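Local coordinates for protein type II restriction enzyme AgeI (Thalassobius gelatinovorus, PDB 5DWA) that recognises the double-stranded DNA sequence 5'-ACCGGT-3' and cleaves it after the first adenine, leaving fragments with terminal 5'-phosphates, at residues S64-H69 against L197-S201; V210-L215 against N241-S245. All coordinates share one frame; numbering follows the deposited sequence. Where two conformers were deposited one is given.

Contact 1. Residues S64-H69 against L197-S201; sequences SDLWHH and LDVKS. With nucleotides of chain C.
Leu197 lays its CD1 methyl over one face of the Trp67 indole, 3.6 Å from the centroid of the five-membered ring, in a CH-pi contact in which the two side chains cross at about a right angle. This is the tight end of the meeting between helix 63-78 and the loop that follows strand 191-196. Phe51 meets the same indole edge-to-face, and Phe96 of helix 84-109 packs on Leu197. One turn back along the helix, Ser64 OG donates to the carbonyl O of Leu197 at 2.6 Å, approaching tilted from the carbonyl plane. With chi1 at -171° the hydroxyl swings opposite the backbone N and reaches the loop, where Val199 CG2 also presses on OG at 3.2 Å. The other Val199 branch, CG1, sits over a face of the His68 imidazole, 3.8 Å from its centroid and offset toward the rim.

Beyond Val199 the packing gives way to sparser, polar contacts on the DNA side. In the conformer described, Ser201 OG lies in the ring plane at the His68 edge and shares a 2.8 Å hydrogen bond with NE2, bent to 147°; either atom could be the donor. Between Val199 and Ser201, Lys200 turns away from the helix, and its chain, bent at chi2 (62°), carries NZ to O4 of DT9 of chain C in a 2.8 Å hydrogen bond, with N7 of DG8 of chain C 3.1 Å from NZ. Both base atoms lie on the major-groove edge, so in this pre-specific complex Lys200 touches base edges from that groove, consistent with a part in sequence readout, while the contacts of Leu197 and Val199, and probably that of Ser201, tie the loop carrying it to the helix.

Contact 2. Residues V210-L215 against N241-S245; sequences VNRGEL and NLRTS
Asn241 and Arg243 converge on the backbone O of Asn211, their flat groups turned nearly perpendicular to each other. Asn241 ND2 gives the straighter bond, 3.0 Å to Asn211 O with an N-H...O angle of 168°; the oxygen lies in the plane of the Asn241 amide, although the donor stands above the plane of the Asn211 carbonyl. Arg243 NH1 reaches Asn211 O at 2.9 Å, but its 130° angle makes this a weak bond. The arginine chain, extended from CG to NE, passes across Val210 nearly perpendicular. Val210 CG1 touches NE at 3.7 Å from over one guanidinium face, while NH2 forms a salt bridge with Asp65 of helix 63-78.

The Asn211 and Asn241 side chains run antiparallel alongside one another, their amide planes 43° apart. Asn211 OD1 accepts from Lys200 N, and its ND2 bonds to Ser64 and Asp65, fixing both ends of that amide. At the other end of the contact, Leu215 CD1 meets Thr244 CG2 at 3.6 Å, the chains crossing obliquely; Ile257 packs on both residues. A water bridges the loops nearby, donating to Arg212 O and Arg243 O.

Asn241 also organises its own loop: OD1 accepts from Arg243 N at 2.9 Å, an Asx turn, within a type I beta turn closed by Thr244 N to Asn241 O. This Asx-stabilised turn packs against an inverse gamma turn centred on Asn211, whose own bond is weak, joining loops at the C-terminal ends of neighbouring parallel strands 191-196 and 236-239 in the mixed sheet of this PD-(D/E)XK nuclease.

Overall arrangement
Contacts 1 and 2 lie on the same side of the chain's centre, their centres about 8 Å apart. Segment 197-201 lies against both helix 63-78 and the loops of contact 2, whose Asn211, Asn241 and Arg243 also reach the helix. Asp198 of contact 1 joins them: its OD2 lies 2.7 Å from Thr244 OG1 and its OD1 2.8 Å from Glu214 N, both probable hydrogen bonds. Leu197 O also packs against Asn241 CB at 3.3 Å. Contact 1 reaches the DNA directly, through Lys200, whereas the nearest atom of contact 2 is about 5 Å from nucleic acid. The Gly213-Lys200 backbone bond is consistent with 210-215 acting as a second shell that helps place Lys200.

Contact 1. Residues S64-H69 against L197-S201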
loop_
_atom_site.group_PDB
_atom_site.type_symbol
_atom_site.label_atom_id
_atom_site.label_comp_id
_atom_site.label_asym_id
_atom_site.label_seq_id
_atom_site.Cartn_x
_atom_site.Cartn_y
_atom_site.Cartn_z
ATOM N N SER A 64 -8.503 6.720 18.639
ATOM C CA SER A 64 -8.505 5.804 17.505
ATOM C C SER A 64 -9.914 5.269 17.231
ATOM O O SER A 64 -10.294 5.087 16.074
ATOM C CB SER A 64 -7.529 4.657 17.749
ATOM O OG SER A 64 -7.358 3.867 16.590
ATOM N N ASP A 65 -10.684 5.038 18.294
ATOM C CA ASP A 65 -12.072 4.597 18.148
ATOM C C ASP A 65 -12.961 5.710 17.598
ATOM O O ASP A 65 -13.876 5.444 16.824
ATOM C CB ASP A 65 -12.636 4.099 19.487
ATOM C CG ASP A 65 -12.167 2.700 19.841
ATOM O OD1 ASP A 65 -11.210 2.202 19.218
ATOM O OD2 ASP A 65 -12.760 2.096 20.757
ATOM N N LEU A 66 -12.688 6.959 17.973
ATOM C CA LEU A 66 -13.462 8.061 17.419
ATOM C C LEU A 66 -13.217 8.164 15.923
ATOM O O LEU A 66 -14.124 8.442 15.148
ATOM C CB LEU A 66 -13.119 9.385 18.096
ATOM C CG LEU A 66 -13.545 9.529 19.556
ATOM C CD1 LEU A 66 -13.020 10.832 20.123
ATOM C CD2 LEU A 66 -15.066 9.475 19.659
ATOM N N TRP A 67 -11.974 7.946 15.514
ATOM C CA TRP A 67 -11.653 7.995 14.096
ATOM C C TRP A 67 -12.306 6.840 13.346
ATOM O O TRP A 67 -12.937 7.034 12.307
ATOM C CB TRP A 67 -10.140 7.951 13.905
ATOM C CG TRP A 67 -9.652 8.182 12.521
ATOM C CD1 TRP A 67 -9.538 7.267 11.514
ATOM C CD2 TRP A 67 -9.169 9.420 12.000
ATOM N NE1 TRP A 67 -9.013 7.868 10.386
ATOM C CE2 TRP A 67 -8.780 9.189 10.664
ATOM C CE3 TRP A 67 -9.018 10.703 12.543
ATOM C CZ2 TRP A 67 -8.254 10.212 9.856
ATOM C CZ3 TRP A 67 -8.485 11.708 11.746
ATOM C CH2 TRP A 67 -8.106 11.454 10.414
ATOM N N HIS A 68 -12.135 5.633 13.881
ATOM C CA HIS A 68 -12.497 4.419 13.167
ATOM C C HIS A 68 -13.966 4.049 13.285
ATOM O O HIS A 68 -14.561 3.612 12.303
ATOM C CB HIS A 68 -11.634 3.251 13.661
ATOM C CG HIS A 68 -11.915 1.954 12.973
ATOM N ND1 HIS A 68 -11.840 1.805 11.606
ATOM C CD2 HIS A 68 -12.275 0.746 13.467
ATOM C CE1 HIS A 68 -12.144 0.559 11.286
ATOM N NE2 HIS A 68 -12.411 -0.103 12.397
ATOM N N HIS A 69 -14.542 4.195 14.478
ATOM C CA HIS A 69 -15.925 3.765 14.694
ATOM C C HIS A 69 -16.928 4.895 14.499
ATOM O O HIS A 69 -18.117 4.628 14.328
ATOM C CB HIS A 69 -16.119 3.167 16.101
ATOM C CG HIS A 69 -15.451 1.842 16.300
ATOM N ND1 HIS A 69 -15.479 0.841 15.356
ATOM C CD2 HIS A 69 -14.753 1.347 17.351
ATOM C CE1 HIS A 69 -14.819 -0.208 15.805
ATOM N NE2 HIS A 69 -14.369 0.071 17.017
ATOM N N LEU A 197 -2.614 6.529 14.600
ATOM C CA LEU A 197 -3.830 6.210 15.331
ATOM C C LEU A 197 -3.904 4.709 15.602
ATOM O O LEU A 197 -4.789 4.258 16.342
ATOM C CB LEU A 197 -5.065 6.673 14.558
ATOM C CG LEU A 197 -5.146 8.185 14.367
ATOM C CD1 LEU A 197 -6.409 8.530 13.621
ATOM C CD2 LEU A 197 -5.099 8.885 15.712
ATOM N N ASP A 198 -2.988 3.951 14.995
ATOM C CA ASP A 198 -2.908 2.490 15.156
ATOM C C ASP A 198 -4.297 1.868 15.034
ATOM O O ASP A 198 -4.733 1.114 15.906
ATOM C CB ASP A 198 -2.262 2.125 16.501
ATOM C CG ASP A 198 -1.910 0.632 16.612
ATOM O OD1 ASP A 198 -1.801 -0.052 15.572
ATOM O OD2 ASP A 198 -1.724 0.151 17.750
ATOM N N VAL A 199 -5.000 2.224 13.966
ATOM C CA VAL A 199 -6.328 1.676 13.715
ATOM C C VAL A 199 -6.248 0.279 13.118
ATOM O O VAL A 199 -5.611 0.075 12.081
ATOM C CB VAL A 199 -7.142 2.564 12.757
ATOM C CG1 VAL A 199 -8.438 1.845 12.319
ATOM C CG2 VAL A 199 -7.468 3.896 13.403
ATOM N N LYS A 200 -6.894 -0.679 13.777
ATOM C CA LYS A 200 -7.196 -1.973 13.167
ATOM C C LYS A 200 -8.231 -2.694 13.993
ATOM O O LYS A 200 -7.984 -3.052 15.146
ATOM C CB LYS A 200 -5.965 -2.871 13.024
ATOM C CG LYS A 200 -6.257 -4.247 12.395
ATOM C CD LYS A 200 -6.806 -4.132 10.967
ATOM C CE LYS A 200 -6.944 -5.515 10.313
ATOM N NZ LYS A 200 -7.420 -5.429 8.894
ATOM N N SER A 201 -9.398 -2.905 13.404
ATOM C CA SER A 201 -10.395 -3.787 13.995
ATOM C C SER A 201 -10.786 -4.810 12.951
ATOM O O SER A 201 -10.765 -4.524 11.756
ATOM C CB SER A 201 -11.619 -3.013 14.481
ATOM O OG SER A 201 -12.506 -2.740 13.411
ATOM P P DT C 9 -15.184 -7.998 4.363
ATOM O OP1 DT C 9 -16.345 -8.172 3.473
ATOM O OP2 DT C 9 -15.306 -8.247 5.820
ATOM O "O5'" DT C 9 -13.994 -8.873 3.783
ATOM C "C5'" DT C 9 -13.561 -8.660 2.466
ATOM C "C4'" DT C 9 -12.250 -9.364 2.237
ATOM O "O4'" DT C 9 -11.266 -8.843 3.136
ATOM C "C3'" DT C 9 -12.267 -10.873 2.486
ATOM O "O3'" DT C 9 -12.090 -11.518 1.244
ATOM C "C2'" DT C 9 -11.088 -11.117 3.465
ATOM C "C1'" DT C 9 -10.299 -9.829 3.337
ATOM N N1 DT C 9 -9.533 -9.413 4.529
ATOM C C2 DT C 9 -8.175 -9.283 4.430
ATOM O O2 DT C 9 -7.552 -9.579 3.425
ATOM N N3 DT C 9 -7.566 -8.809 5.558
ATOM C C4 DT C 9 -8.174 -8.432 6.741
ATOM O O4 DT C 9 -7.540 -8.007 7.700
ATOM C C5 DT C 9 -9.607 -8.579 6.774
ATOM C C7 DT C 9 -10.377 -8.215 8.009
ATOM C C6 DT C 9 -10.211 -9.039 5.673
ATOM P P DG C 8 -12.385 -2.304 7.458
ATOM O OP1 DG C 8 -13.394 -1.223 7.594
ATOM O OP2 DG C 8 -11.670 -2.776 8.666
ATOM O "O5'" DG C 8 -13.107 -3.519 6.745
ATOM C "C5'" DG C 8 -13.791 -3.270 5.519
ATOM C "C4'" DG C 8 -13.628 -4.431 4.559
ATOM O "O4'" DG C 8 -12.248 -4.525 4.114
ATOM C "C3'" DG C 8 -13.984 -5.782 5.130
ATOM O "O3'" DG C 8 -14.662 -6.500 4.118
ATOM C "C2'" DG C 8 -12.611 -6.391 5.497
ATOM C "C1'" DG C 8 -11.704 -5.808 4.434
ATOM N N9 DG C 8 -10.329 -5.565 4.857
ATOM C C8 DG C 8 -9.906 -4.993 6.032
ATOM N N7 DG C 8 -8.601 -4.835 6.093
ATOM C C5 DG C 8 -8.155 -5.282 4.858
ATOM C C6 DG C 8 -6.847 -5.357 4.339
ATOM O O6 DG C 8 -5.801 -4.988 4.874
ATOM N N1 DG C 8 -6.823 -5.893 3.054
ATOM C C2 DG C 8 -7.931 -6.309 2.351
ATOM N N2 DG C 8 -7.720 -6.801 1.107
ATOM N N3 DG C 8 -9.161 -6.247 2.834
ATOM C C4 DG C 8 -9.197 -5.733 4.086
#

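Contact 2. Residues V210-L215 against N241-S245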
loop_
_atom_site.group_PDB
_atom_site.type_symbol
_atom_site.label_atom_id
_atom_site.label_comp_id
_atom_site.label_asym_id
_atom_site.label_seq_id
_atom_site.Cartn_x
_atom_site.Cartn_y
_atom_site.Cartn_z
ATOM N N VAL A 210 -13.369 -4.912 17.898
ATOM C CA VAL A 210 -12.603 -4.171 18.887
ATOM C C VAL A 210 -11.298 -3.695 18.247
ATOM O O VAL A 210 -10.553 -4.473 17.663
ATOM C CB VAL A 210 -12.325 -5.017 20.144
ATOM C CG1 VAL A 210 -11.553 -4.210 21.173
ATOM C CG2 VAL A 210 -13.650 -5.493 20.743
ATOM N N ASN A 211 -11.039 -2.402 18.367
ATOM C CA ASN A 211 -9.933 -1.756 17.676
ATOM C C ASN A 211 -8.616 -1.884 18.444
ATOM O O ASN A 211 -8.189 -0.959 19.141
ATOM C CB ASN A 211 -10.336 -0.304 17.438
ATOM C CG ASN A 211 -9.245 0.531 16.805
ATOM O OD1 ASN A 211 -8.369 0.023 16.109
ATOM N ND2 ASN A 211 -9.311 1.832 17.038
ATOM N N ARG A 212 -7.979 -3.043 18.301
ATOM C CA ARG A 212 -6.812 -3.377 19.102
ATOM C C ARG A 212 -5.506 -2.904 18.476
ATOM O O ARG A 212 -4.458 -2.963 19.110
ATOM C CB ARG A 212 -6.754 -4.891 19.339
ATOM C CG ARG A 212 -7.958 -5.403 20.098
ATOM C CD ARG A 212 -7.808 -6.860 20.479
ATOM N NE ARG A 212 -8.938 -7.273 21.305
ATOM C CZ ARG A 212 -10.096 -7.706 20.817
ATOM N NH1 ARG A 212 -10.271 -7.814 19.507
ATOM N NH2 ARG A 212 -11.082 -8.042 21.640
ATOM N N GLY A 213 -5.562 -2.448 17.228
ATOM C CA GLY A 213 -4.342 -2.013 16.563
ATOM C C GLY A 213 -3.440 -3.159 16.127
ATOM O O GLY A 213 -3.822 -4.328 16.199
ATOM N N GLU A 214 -2.227 -2.824 15.698
ATOM C CA GLU A 214 -1.349 -3.791 15.049
ATOM C C GLU A 214 0.060 -3.824 15.629
ATOM O O GLU A 214 0.993 -4.268 14.962
ATOM C CB GLU A 214 -1.278 -3.494 13.547
ATOM C CG GLU A 214 -2.617 -3.631 12.852
ATOM C CD GLU A 214 -2.592 -3.245 11.387
ATOM O OE1 GLU A 214 -2.742 -2.043 11.078
ATOM O OE2 GLU A 214 -2.446 -4.152 10.542
ATOM N N LEU A 215 0.214 -3.367 16.866
ATOM C CA LEU A 215 1.534 -3.295 17.473
ATOM C C LEU A 215 1.813 -4.394 18.501
ATOM O O LEU A 215 2.906 -4.450 19.053
ATOM C CB LEU A 215 1.741 -1.913 18.105
ATOM C CG LEU A 215 2.047 -0.825 17.073
ATOM C CD1 LEU A 215 1.880 0.582 17.645
ATOM C CD2 LEU A 215 3.471 -1.024 16.537
ATOM N N ASN A 241 -4.071 5.260 19.914
ATOM C CA ASN A 241 -4.987 4.191 20.273
ATOM C C ASN A 241 -4.711 3.829 21.719
ATOM O O ASN A 241 -3.644 3.303 22.021
ATOM C CB ASN A 241 -4.794 2.976 19.363
ATOM C CG ASN A 241 -5.862 1.916 19.560
ATOM O OD1 ASN A 241 -6.447 1.802 20.635
ATOM N ND2 ASN A 241 -6.124 1.136 18.514
ATOM N N LEU A 242 -5.661 4.105 22.613
ATOM C CA LEU A 242 -5.451 3.811 24.030
ATOM C C LEU A 242 -5.197 2.320 24.307
ATOM O O LEU A 242 -4.705 1.971 25.378
ATOM C CB LEU A 242 -6.641 4.295 24.857
ATOM C CG LEU A 242 -6.940 5.791 24.754
ATOM C CD1 LEU A 242 -8.092 6.184 25.688
ATOM C CD2 LEU A 242 -5.685 6.608 25.045
ATOM N N ARG A 243 -5.522 1.448 23.349
ATOM C CA ARG A 243 -5.255 0.010 23.488
ATOM C C ARG A 243 -3.849 -0.418 23.083
ATOM O O ARG A 243 -3.439 -1.546 23.363
ATOM C CB ARG A 243 -6.263 -0.801 22.675
ATOM C CG ARG A 243 -7.674 -0.673 23.190
ATOM C CD ARG A 243 -8.593 -1.697 22.551
ATOM N NE ARG A 243 -9.973 -1.306 22.781
ATOM C CZ ARG A 243 -10.595 -0.358 22.084
ATOM N NH1 ARG A 243 -9.961 0.274 21.098
ATOM N NH2 ARG A 243 -11.847 -0.035 22.366
ATOM N N THR A 244 -3.107 0.471 22.424
ATOM C CA THR A 244 -1.729 0.176 22.074
ATOM C C THR A 244 -0.932 -0.050 23.351
ATOM O O THR A 244 -1.048 0.727 24.298
ATOM C CB THR A 244 -1.077 1.326 21.268
ATOM O OG1 THR A 244 -1.845 1.588 20.083
ATOM C CG2 THR A 244 0.354 0.971 20.889
ATOM N N SER A 245 -0.146 -1.121 23.384
ATOM C CA SER A 245 0.724 -1.361 24.526
ATOM C C SER A 245 1.984 -0.524 24.391
ATOM O O SER A 245 2.675 -0.607 23.380
ATOM C CB SER A 245 1.083 -2.840 24.645
ATOM O OG SER A 245 -0.074 -3.615 24.901
HETATM O O HOH W 1 -4.005 -3.932 21.585
#